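DUF3845 domain-containing protein (Bacteroides thetaiotaomicron VPI-5482, PDB 3GF6) is of unknown function, an all-beta lipoprotein of a gut Bacteroides whose fold probably resembles the C1q/TNF jelly-roll family. Local coordinates at residues Leu116-Glu121 against Phe190-Asn195; Cys172-Thr177 against Val205-Asp210; Pro20-Gly25 against Glu216-Ser221. All coordinates share one frame; numbering follows the deposited sequence.

Contact 1: Leu116-Glu121 against Phe190-Asn195. With EDO (1,2-ethanediol), chain G; EDO (1,2-ethanediol), chain C.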
loop_
_atom_site.group_PDB
_atom_site.type_symbol
_atom_site.label_atom_id
_atom_site.label_comp_id
_atom_site.label_asym_id
_atom_site.label_seq_id
_atom_site.Cartn_x
_atom_site.Cartn_y
_atom_site.Cartn_z
ATOM N N LEU A 116 -6.004 3.245 10.388
ATOM C CA LEU A 116 -5.170 2.126 10.010
ATOM C C LEU A 116 -3.835 2.145 10.696
ATOM O O LEU A 116 -3.364 3.192 11.165
ATOM C CB LEU A 116 -5.005 2.040 8.480
ATOM C CG LEU A 116 -4.224 3.129 7.726
ATOM C CD1 LEU A 116 -2.697 2.937 7.858
ATOM C CD2 LEU A 116 -4.628 3.151 6.250
ATOM N N ARG A 117 -3.232 0.969 10.789
ATOM C CA ARG A 117 -1.823 0.836 11.172
ATOM C C ARG A 117 -1.193 -0.146 10.197
ATOM O O ARG A 117 -1.779 -1.171 9.910
ATOM C CB ARG A 117 -1.656 0.353 12.614
ATOM C CG ARG A 117 -0.199 0.253 13.073
ATOM C CD ARG A 117 -0.177 0.020 14.598
ATOM N NE ARG A 117 1.173 -0.103 15.122
ATOM C CZ ARG A 117 1.438 -0.503 16.359
ATOM N NH1 ARG A 117 0.437 -0.817 17.180
ATOM N NH2 ARG A 117 2.693 -0.605 16.768
ATOM N N LEU A 118 -0.022 0.200 9.657
ATOM C CA LEU A 118 0.747 -0.671 8.787
ATOM C C LEU A 118 2.113 -0.822 9.413
ATOM O O LEU A 118 2.881 0.177 9.507
ATOM C CB LEU A 118 0.863 -0.076 7.366
ATOM C CG LEU A 118 1.787 -0.847 6.423
ATOM C CD1 LEU A 118 1.166 -2.205 6.186
ATOM C CD2 LEU A 118 2.010 -0.109 5.063
ATOM N N LYS A 119 2.391 -2.039 9.922
ATOM C CA LYS A 119 3.623 -2.321 10.643
ATOM C C LYS A 119 4.213 -3.574 10.053
ATOM O O LYS A 119 3.495 -4.531 9.825
ATOM C CB LYS A 119 3.351 -2.504 12.157
ATOM C CG LYS A 119 4.579 -2.884 12.998
ATOM C CD LYS A 119 4.231 -2.913 14.490
ATOM C CE LYS A 119 5.336 -3.491 15.373
ATOM N NZ LYS A 119 6.689 -3.268 14.806
ATOM N N GLY A 120 5.510 -3.557 9.812
ATOM C CA GLY A 120 6.172 -4.683 9.165
ATOM C C GLY A 120 7.514 -4.360 8.558
ATOM O O GLY A 120 8.161 -3.418 8.959
ATOM N N GLU A 121 7.949 -5.189 7.616
ATOM C CA GLU A 121 9.275 -5.013 7.016
ATOM C C GLU A 121 9.350 -5.545 5.608
ATOM O O GLU A 121 8.873 -6.641 5.317
ATOM C CB GLU A 121 10.367 -5.653 7.886
ATOM C CG GLU A 121 11.772 -5.333 7.425
ATOM C CD GLU A 121 12.838 -6.030 8.237
ATOM O OE1 GLU A 121 12.503 -6.673 9.250
ATOM O OE2 GLU A 121 14.021 -5.950 7.848
ATOM N N PHE A 190 -5.287 0.971 -1.220
ATOM C CA PHE A 190 -4.231 0.914 -0.160
ATOM C C PHE A 190 -3.163 -0.050 -0.607
ATOM O O PHE A 190 -3.420 -1.244 -0.766
ATOM C CB PHE A 190 -4.854 0.573 1.189
ATOM C CG PHE A 190 -3.920 0.640 2.360
ATOM C CD1 PHE A 190 -3.012 1.702 2.529
ATOM C CD2 PHE A 190 -4.005 -0.337 3.360
ATOM C CE1 PHE A 190 -2.153 1.744 3.656
ATOM C CE2 PHE A 190 -3.154 -0.304 4.458
ATOM C CZ PHE A 190 -2.228 0.733 4.599
ATOM N N ASN A 191 -1.986 0.509 -0.923
ATOM C CA ASN A 191 -0.912 -0.234 -1.563
ATOM C C ASN A 191 0.463 0.240 -1.133
ATOM O O ASN A 191 0.614 1.341 -0.599
ATOM C CB ASN A 191 -0.944 -0.116 -3.097
ATOM C CG ASN A 191 -2.234 -0.598 -3.707
ATOM O OD1 ASN A 191 -2.359 -1.766 -4.175
ATOM N ND2 ASN A 191 -3.213 0.288 -3.735
ATOM N N LEU A 192 1.448 -0.620 -1.361
ATOM C CA LEU A 192 2.850 -0.219 -1.438
ATOM C C LEU A 192 3.276 -0.202 -2.908
ATOM O O LEU A 192 2.914 -1.100 -3.694
ATOM C CB LEU A 192 3.785 -1.167 -0.695
ATOM C CG LEU A 192 3.597 -1.346 0.810
ATOM C CD1 LEU A 192 4.643 -2.351 1.363
ATOM C CD2 LEU A 192 3.726 -0.043 1.522
ATOM N N PHE A 193 4.038 0.812 -3.275
ATOM C CA PHE A 193 4.674 0.912 -4.586
ATOM C C PHE A 193 6.195 0.886 -4.390
ATOM O O PHE A 193 6.713 1.629 -3.527
ATOM C CB PHE A 193 4.189 2.199 -5.297
ATOM C CG PHE A 193 2.731 2.156 -5.670
ATOM C CD1 PHE A 193 2.299 1.492 -6.802
ATOM C CD2 PHE A 193 1.798 2.813 -4.925
ATOM C CE1 PHE A 193 0.978 1.397 -7.106
ATOM C CE2 PHE A 193 0.465 2.754 -5.243
ATOM C CZ PHE A 193 0.050 2.089 -6.382
ATOM N N ILE A 194 6.864 -0.036 -5.092
ATOM C CA ILE A 194 8.281 -0.340 -4.883
ATOM C C ILE A 194 9.044 -0.390 -6.198
ATOM O O ILE A 194 8.511 -0.818 -7.224
ATOM C CB ILE A 194 8.459 -1.701 -4.114
ATOM C CG1 ILE A 194 7.891 -1.594 -2.717
ATOM C CG2 ILE A 194 9.985 -2.117 -4.024
ATOM C CD1 ILE A 194 7.504 -2.976 -2.126
ATOM N N ASN A 195 10.314 0.021 -6.183
ATOM C CA ASN A 195 11.214 -0.304 -7.271
ATOM C C ASN A 195 12.550 -0.737 -6.672
ATOM O O ASN A 195 13.033 -0.106 -5.762
ATOM C CB ASN A 195 11.473 0.870 -8.219
ATOM C CG ASN A 195 12.343 0.463 -9.410
ATOM O OD1 ASN A 195 12.055 -0.541 -10.076
ATOM N ND2 ASN A 195 13.452 1.193 -9.641
HETATM C C1 EDO G . -4.880 4.813 13.521
HETATM O O1 EDO G . -3.955 3.787 13.899
HETATM C C2 EDO G . -4.973 5.789 14.698
HETATM O O2 EDO G . -6.221 5.620 15.369
HETATM C C1 EDO C . -2.347 0.451 18.062
HETATM O O1 EDO C . -2.614 -0.503 17.066
HETATM C C2 EDO C . -3.673 0.852 18.614
HETATM O O2 EDO C . -3.977 -0.225 19.466
#
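L116 brings its CD2 methyl over one face of the F190 ring, 4.0 Å from the ring centroid and 21° off the normal, a CH-pi contact displaced toward the rim. The closest ring atom is F190 CZ, 3.8 Å from L116 CD2. For L116 this means holding CG between its own N and carbonyl carbon (chi1 67°), which sets the branched end down on the phenyl group. Plain apolar packing continues the row. L118 CB sits at the ring edge, 4.2 Å from F190 CZ, and L118 CD2 meets L192 CD2 at 3.9 Å where the two leucines cross obliquely.

These residues line the interior between two facing antiparallel sheets, a beta sandwich consistent with the C1q/TNF clan. The strand segments approach to 11.0 Å between axes, their N-to-C directions 33° apart. F190 also packs on L138 and L192 on A136, both of strand 129-139.

The polar contacts lie on the other side of strand 112-123. L116 O accepts a hydrogen bond from O1 of the ethanediol of chain G at 2.9 Å. R117, extended from CG to NE, donates through NH1 to O1 of the ethanediol of chain C, 3.1 Å away and in the guanidinium plane, while its NE forms a salt bridge with D175. Without that guanidinium, an alanine here would probably leave the D175 carboxylate short of a charged mate.

Contact 2: Cys172-Thr177 against Val205-Asp210. With EDO (1,2-ethanediol), chain F.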
loop_
_atom_site.group_PDB
_atom_site.type_symbol
_atom_site.label_atom_id
_atom_site.label_comp_id
_atom_site.label_asym_id
_atom_site.label_seq_id
_atom_site.Cartn_x
_atom_site.Cartn_y
_atom_site.Cartn_z
ATOM N N CYS A 172 13.483 -2.249 4.765
ATOM C CA CYS A 172 12.775 -1.093 5.245
ATOM C C CYS A 172 11.765 -1.585 6.271
ATOM O O CYS A 172 10.847 -2.366 5.920
ATOM C CB CYS A 172 12.074 -0.355 4.101
ATOM S SG CYS A 172 11.234 1.169 4.632
ATOM N N THR A 173 11.924 -1.098 7.513
ATOM C CA THR A 173 11.112 -1.505 8.669
ATOM C C THR A 173 10.214 -0.347 9.010
ATOM O O THR A 173 10.703 0.769 9.242
ATOM C CB THR A 173 12.027 -1.865 9.855
ATOM O OG1 THR A 173 12.976 -2.843 9.423
ATOM C CG2 THR A 173 11.255 -2.376 11.062
ATOM N N PHE A 174 8.901 -0.587 9.008
ATOM C CA PHE A 174 7.927 0.509 9.107
ATOM C C PHE A 174 6.857 0.265 10.154
ATOM O O PHE A 174 6.539 -0.873 10.485
ATOM C CB PHE A 174 7.245 0.757 7.733
ATOM C CG PHE A 174 6.759 -0.503 7.061
ATOM C CD1 PHE A 174 5.514 -1.013 7.347
ATOM C CD2 PHE A 174 7.578 -1.191 6.168
ATOM C CE1 PHE A 174 5.076 -2.209 6.779
ATOM C CE2 PHE A 174 7.139 -2.372 5.547
ATOM C CZ PHE A 174 5.890 -2.883 5.862
ATOM N N ASP A 175 6.283 1.355 10.668
ATOM C CA ASP A 175 5.182 1.285 11.609
ATOM C C ASP A 175 4.483 2.635 11.544
ATOM O O ASP A 175 4.874 3.580 12.229
ATOM C CB ASP A 175 5.693 0.980 13.022
ATOM C CG ASP A 175 4.556 0.718 14.028
ATOM O OD1 ASP A 175 3.372 0.817 13.634
ATOM O OD2 ASP A 175 4.854 0.401 15.221
ATOM N N ILE A 176 3.506 2.735 10.648
ATOM C CA ILE A 176 2.823 3.995 10.348
ATOM C C ILE A 176 1.358 3.858 10.720
ATOM O O ILE A 176 0.762 2.757 10.720
ATOM C CB ILE A 176 2.981 4.458 8.849
ATOM C CG1 ILE A 176 2.369 3.411 7.902
ATOM C CG2 ILE A 176 4.454 4.741 8.577
ATOM C CD1 ILE A 176 2.112 3.864 6.471
ATOM N N THR A 177 0.772 4.981 11.058
ATOM C CA THR A 177 -0.668 5.023 11.315
ATOM C C THR A 177 -1.319 6.184 10.558
ATOM O O THR A 177 -0.663 7.172 10.201
ATOM C CB THR A 177 -0.973 5.183 12.803
ATOM O OG1 THR A 177 -0.397 6.407 13.287
ATOM C CG2 THR A 177 -0.466 4.004 13.570
ATOM N N VAL A 205 11.658 -11.611 -2.865
ATOM C CA VAL A 205 11.226 -10.480 -2.057
ATOM C C VAL A 205 10.355 -10.956 -0.880
ATOM O O VAL A 205 9.406 -11.769 -1.058
ATOM C CB VAL A 205 10.404 -9.461 -2.898
ATOM C CG1 VAL A 205 9.890 -8.302 -2.035
ATOM C CG2 VAL A 205 11.268 -8.918 -4.080
ATOM N N ARG A 206 10.653 -10.460 0.311
ATOM C CA ARG A 206 9.843 -10.787 1.489
ATOM C C ARG A 206 9.221 -9.542 2.071
ATOM O O ARG A 206 9.854 -8.485 2.097
ATOM C CB ARG A 206 10.690 -11.534 2.526
ATOM C CG ARG A 206 10.850 -13.004 2.172
ATOM C CD ARG A 206 11.564 -13.791 3.196
ATOM N NE ARG A 206 12.898 -13.284 3.405
ATOM C CZ ARG A 206 13.667 -13.577 4.449
ATOM N NH1 ARG A 206 13.252 -14.397 5.416
ATOM N NH2 ARG A 206 14.870 -13.023 4.528
ATOM N N LEU A 207 7.952 -9.641 2.475
ATOM C CA LEU A 207 7.277 -8.552 3.128
ATOM C C LEU A 207 6.613 -9.156 4.355
ATOM O O LEU A 207 5.622 -9.903 4.217
ATOM C CB LEU A 207 6.231 -7.859 2.229
ATOM C CG LEU A 207 5.501 -6.645 2.849
ATOM C CD1 LEU A 207 6.539 -5.491 2.998
ATOM C CD2 LEU A 207 4.297 -6.187 2.053
ATOM N N ARG A 208 7.142 -8.824 5.530
ATOM C CA ARG A 208 6.460 -9.164 6.805
ATOM C C ARG A 208 5.405 -8.136 7.154
ATOM O O ARG A 208 5.667 -6.932 7.145
ATOM C CB ARG A 208 7.442 -9.319 7.947
ATOM C CG ARG A 208 6.763 -9.794 9.240
ATOM C CD ARG A 208 7.722 -9.962 10.383
ATOM N NE ARG A 208 8.378 -8.726 10.773
ATOM C CZ ARG A 208 9.648 -8.394 10.509
ATOM N NH1 ARG A 208 10.451 -9.197 9.809
ATOM N NH2 ARG A 208 10.117 -7.230 10.949
ATOM N N ILE A 209 4.180 -8.604 7.424
ATOM C CA ILE A 209 3.109 -7.749 7.932
ATOM C C ILE A 209 2.934 -8.209 9.384
ATOM O O ILE A 209 2.603 -9.395 9.651
ATOM C CB ILE A 209 1.800 -7.916 7.159
ATOM C CG1 ILE A 209 1.992 -7.478 5.701
ATOM C CG2 ILE A 209 0.631 -7.185 7.880
ATOM C CD1 ILE A 209 2.340 -5.945 5.500
ATOM N N ASP A 210 3.223 -7.284 10.301
ATOM C CA ASP A 210 3.173 -7.581 11.734
ATOM C C ASP A 210 1.721 -7.633 12.177
ATOM O O ASP A 210 0.822 -6.969 11.615
ATOM C CB ASP A 210 3.942 -6.562 12.572
ATOM C CG ASP A 210 5.471 -6.696 12.442
ATOM O OD1 ASP A 210 5.978 -7.536 11.709
ATOM O OD2 ASP A 210 6.182 -5.911 13.081
HETATM C C1 EDO F . 12.439 -12.096 7.928
HETATM O O1 EDO F . 12.757 -11.046 8.862
HETATM C C2 EDO F . 10.974 -11.977 7.529
HETATM O O2 EDO F . 10.140 -11.795 8.690
#
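F174 and L207 meet from strands that are next-but-one in the same sheet: strand 112-123 runs between them, and the nearest CA pair, F174 to I209, is 9.6 Å apart. The ring of F174 has to span that middle strand. Its CG stands between the backbone N and the carbonyl carbon (chi1 47°), which swings the phenyl group over G120, with F174 CE1 only 3.6 Å from G120 CA and a ring face turned to it. The far end of the ring then reaches L207, whose CD1 lies in the ring plane at the edge, 3.9 Å from F174 CZ; the two side chains cross at about a right angle. R208 O is a looser neighbour, 4.3 Å from F174 CZ.

R208 leaves the strand on the opposite side from L207. Bent at chi3, it turns its guanidinium back so that NE forms a hydrogen-bonded salt bridge to D210 OD1 at 2.8 Å (143°), close to the guanidinium plane and on the syn lone pair of the carboxylate. R208 NH1 holds O2 of an ethanediol at 2.8 Å, and C1 of the same molecule rests over a face of the R206 guanidinium. E121 OE1 takes R208 NH2 in a salt bridge, and K119 pairs with D210 OD2, so the middle strand joins this charged network as well.

Here an aromatic ring lies across a glycine of the neighbouring antiparallel strand, with apolar side chains inside the sheet and paired charges outside, as expected in a two-sheet beta sandwich.

Contact 3: Pro20-Gly25 against Glu216-Ser221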
loop_
_atom_site.group_PDB
_atom_site.type_symbol
_atom_site.label_atom_id
_atom_site.label_comp_id
_atom_site.label_asym_id
_atom_site.label_seq_id
_atom_site.Cartn_x
_atom_site.Cartn_y
_atom_site.Cartn_z
ATOM N N PRO A 20 -9.988 15.787 10.743
ATOM C CA PRO A 20 -9.270 15.204 11.872
ATOM C C PRO A 20 -9.785 13.803 12.260
ATOM O O PRO A 20 -10.861 13.378 11.809
ATOM C CB PRO A 20 -9.523 16.216 13.001
ATOM C CG PRO A 20 -10.801 16.892 12.634
ATOM C CD PRO A 20 -10.869 16.897 11.138
ATOM N N ALA A 21 -9.019 13.109 13.094
ATOM C CA ALA A 21 -9.383 11.785 13.574
ATOM C C ALA A 21 -10.824 11.780 14.026
ATOM O O ALA A 21 -11.229 12.657 14.794
ATOM C CB ALA A 21 -8.464 11.346 14.739
ATOM N N LEU A 22 -11.588 10.792 13.552
ATOM C CA LEU A 22 -13.001 10.631 13.924
ATOM C C LEU A 22 -13.158 10.083 15.320
ATOM O O LEU A 22 -12.653 9.011 15.615
ATOM C CB LEU A 22 -13.716 9.669 12.978
ATOM C CG LEU A 22 -15.182 9.344 13.277
ATOM C CD1 LEU A 22 -16.093 10.631 13.083
ATOM C CD2 LEU A 22 -15.650 8.178 12.416
ATOM N N GLU A 23 -13.901 10.799 16.158
ATOM C CA GLU A 23 -14.291 10.268 17.469
ATOM C C GLU A 23 -15.578 9.537 17.256
ATOM O O GLU A 23 -16.673 10.140 17.175
ATOM C CB GLU A 23 -14.473 11.377 18.515
ATOM C CG GLU A 23 -13.219 12.146 18.824
ATOM C CD GLU A 23 -12.051 11.276 19.310
ATOM O OE1 GLU A 23 -12.270 10.180 19.888
ATOM O OE2 GLU A 23 -10.897 11.716 19.105
ATOM N N VAL A 24 -15.434 8.223 17.141
ATOM C CA VAL A 24 -16.479 7.366 16.673
ATOM C C VAL A 24 -17.647 7.429 17.628
ATOM O O VAL A 24 -17.510 7.172 18.829
ATOM C CB VAL A 24 -15.947 5.912 16.520
ATOM C CG1 VAL A 24 -17.073 4.964 16.241
ATOM C CG2 VAL A 24 -14.915 5.839 15.388
ATOM N N GLY A 25 -18.799 7.830 17.106
ATOM C CA GLY A 25 -20.003 7.890 17.898
ATOM C C GLY A 25 -21.063 6.914 17.450
ATOM O O GLY A 25 -20.921 6.185 16.453
ATOM N N GLU A 216 -9.507 -0.018 9.214
ATOM C CA GLU A 216 -10.916 0.243 9.524
ATOM C C GLU A 216 -11.444 1.362 8.663
ATOM O O GLU A 216 -10.743 2.353 8.450
ATOM C CB GLU A 216 -11.129 0.659 10.978
ATOM C CG GLU A 216 -10.717 -0.398 11.946
ATOM C CD GLU A 216 -10.837 0.016 13.405
ATOM O OE1 GLU A 216 -11.125 1.181 13.712
ATOM O OE2 GLU A 216 -10.644 -0.864 14.254
ATOM N N LEU A 217 -12.687 1.209 8.220
ATOM C CA LEU A 217 -13.385 2.201 7.413
ATOM C C LEU A 217 -14.787 2.458 8.006
ATOM O O LEU A 217 -15.570 1.521 8.202
ATOM C CB LEU A 217 -13.533 1.731 5.968
ATOM C CG LEU A 217 -14.223 2.687 4.987
ATOM C CD1 LEU A 217 -13.471 4.031 4.831
ATOM C CD2 LEU A 217 -14.363 1.991 3.611
ATOM N N TYR A 218 -15.065 3.724 8.277
ATOM C CA TYR A 218 -16.334 4.181 8.801
ATOM C C TYR A 218 -17.067 5.037 7.780
ATOM O O TYR A 218 -16.446 5.845 7.085
ATOM C CB TYR A 218 -16.112 5.024 10.074
ATOM C CG TYR A 218 -15.478 4.238 11.185
ATOM C CD1 TYR A 218 -14.089 4.090 11.267
ATOM C CD2 TYR A 218 -16.275 3.573 12.130
ATOM C CE1 TYR A 218 -13.507 3.320 12.284
ATOM C CE2 TYR A 218 -15.699 2.815 13.140
ATOM C CZ TYR A 218 -14.322 2.693 13.204
ATOM O OH TYR A 218 -13.759 1.957 14.203
ATOM N N GLU A 219 -18.391 4.875 7.719
ATOM C CA GLU A 219 -19.269 5.863 7.139
ATOM C C GLU A 219 -19.632 6.833 8.275
ATOM O O GLU A 219 -20.077 6.398 9.325
ATOM C CB GLU A 219 -20.542 5.243 6.593
ATOM C CG GLU A 219 -20.409 4.445 5.347
ATOM C CD GLU A 219 -21.756 3.919 4.831
ATOM O OE1 GLU A 219 -22.819 4.300 5.376
ATOM O OE2 GLU A 219 -21.741 3.071 3.912
ATOM N N GLN A 220 -19.389 8.125 8.086
ATOM C CA GLN A 220 -19.691 9.127 9.118
ATOM C C GLN A 220 -21.162 9.516 9.157
ATOM O O GLN A 220 -21.767 9.723 8.113
ATOM C CB GLN A 220 -18.860 10.395 8.888
ATOM C CG GLN A 220 -17.398 10.154 8.990
ATOM C CD GLN A 220 -16.532 11.359 8.635
ATOM O OE1 GLN A 220 -15.467 11.183 8.077
ATOM N NE2 GLN A 220 -16.954 12.563 9.015
ATOM N N SER A 221 -21.720 9.652 10.362
ATOM C CA SER A 221 -23.031 10.285 10.548
ATOM C C SER A 221 -23.031 11.720 9.961
ATOM O O SER A 221 -22.080 12.477 10.177
ATOM C CB SER A 221 -23.388 10.335 12.037
#
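V24 sets its CG2 methyl over one face of the Y218 ring, 4.0 Å from the centroid and 17° off the normal, in a CH-pi contact offset toward the rim; Y218 CE2 is the nearest ring atom, 3.8 Å from V24 CG2. L22 meets the same tyrosine nearer its backbone. With CG anti to its N (chi1 177°), it places CD2 4.0 Å from Y218 CB, and its other methyl, CD1, lies 4.3 Å from Q220 CG.

One step out, the tyrosine is tethered at its far end: Y218 OH donates to E216 OE1 at 2.8 Å, coming from well above the carboxylate plane. The other carboxylate oxygen, E216 OE2, faces R33 NE in a long, weak ion pair. The polar end of Q220 points elsewhere, its OE1 accepting from D182 N. Further out, K115 NZ binds L22 O, while D28 OD2 takes the N of G25 and D28 OD1 the N of S221, so one carboxylate holds both segments.

Between the two segments themselves the contact is purely apolar and lies at the surface. Such packing excludes water but sets direction weakly, so the surrounding polar bonds of K115 and D28 are likely to share in placing the loop.

From the N terminus the chain first passes 20-25, in the loop between strands 14-16 and 29-35, which meets 216-221 near the C terminus; contact 3 therefore closes a loop of nearly the whole chain, and both other contacts nest inside it. Within that loop, contacts 1 and 2 cross, their segments alternating as 116-121, 172-177, 190-195 and 205-210. Contact 1 joins the two sheets face to face, whereas contact 2 spans neighbours of strand 112-123 in one of them, and the two touch, their centres 6 Å apart. Contact 3, about 22 Å from contact 1 between centres, ties the early loop to the C-terminal part of strand 203-219, the strand it shares with contact 2.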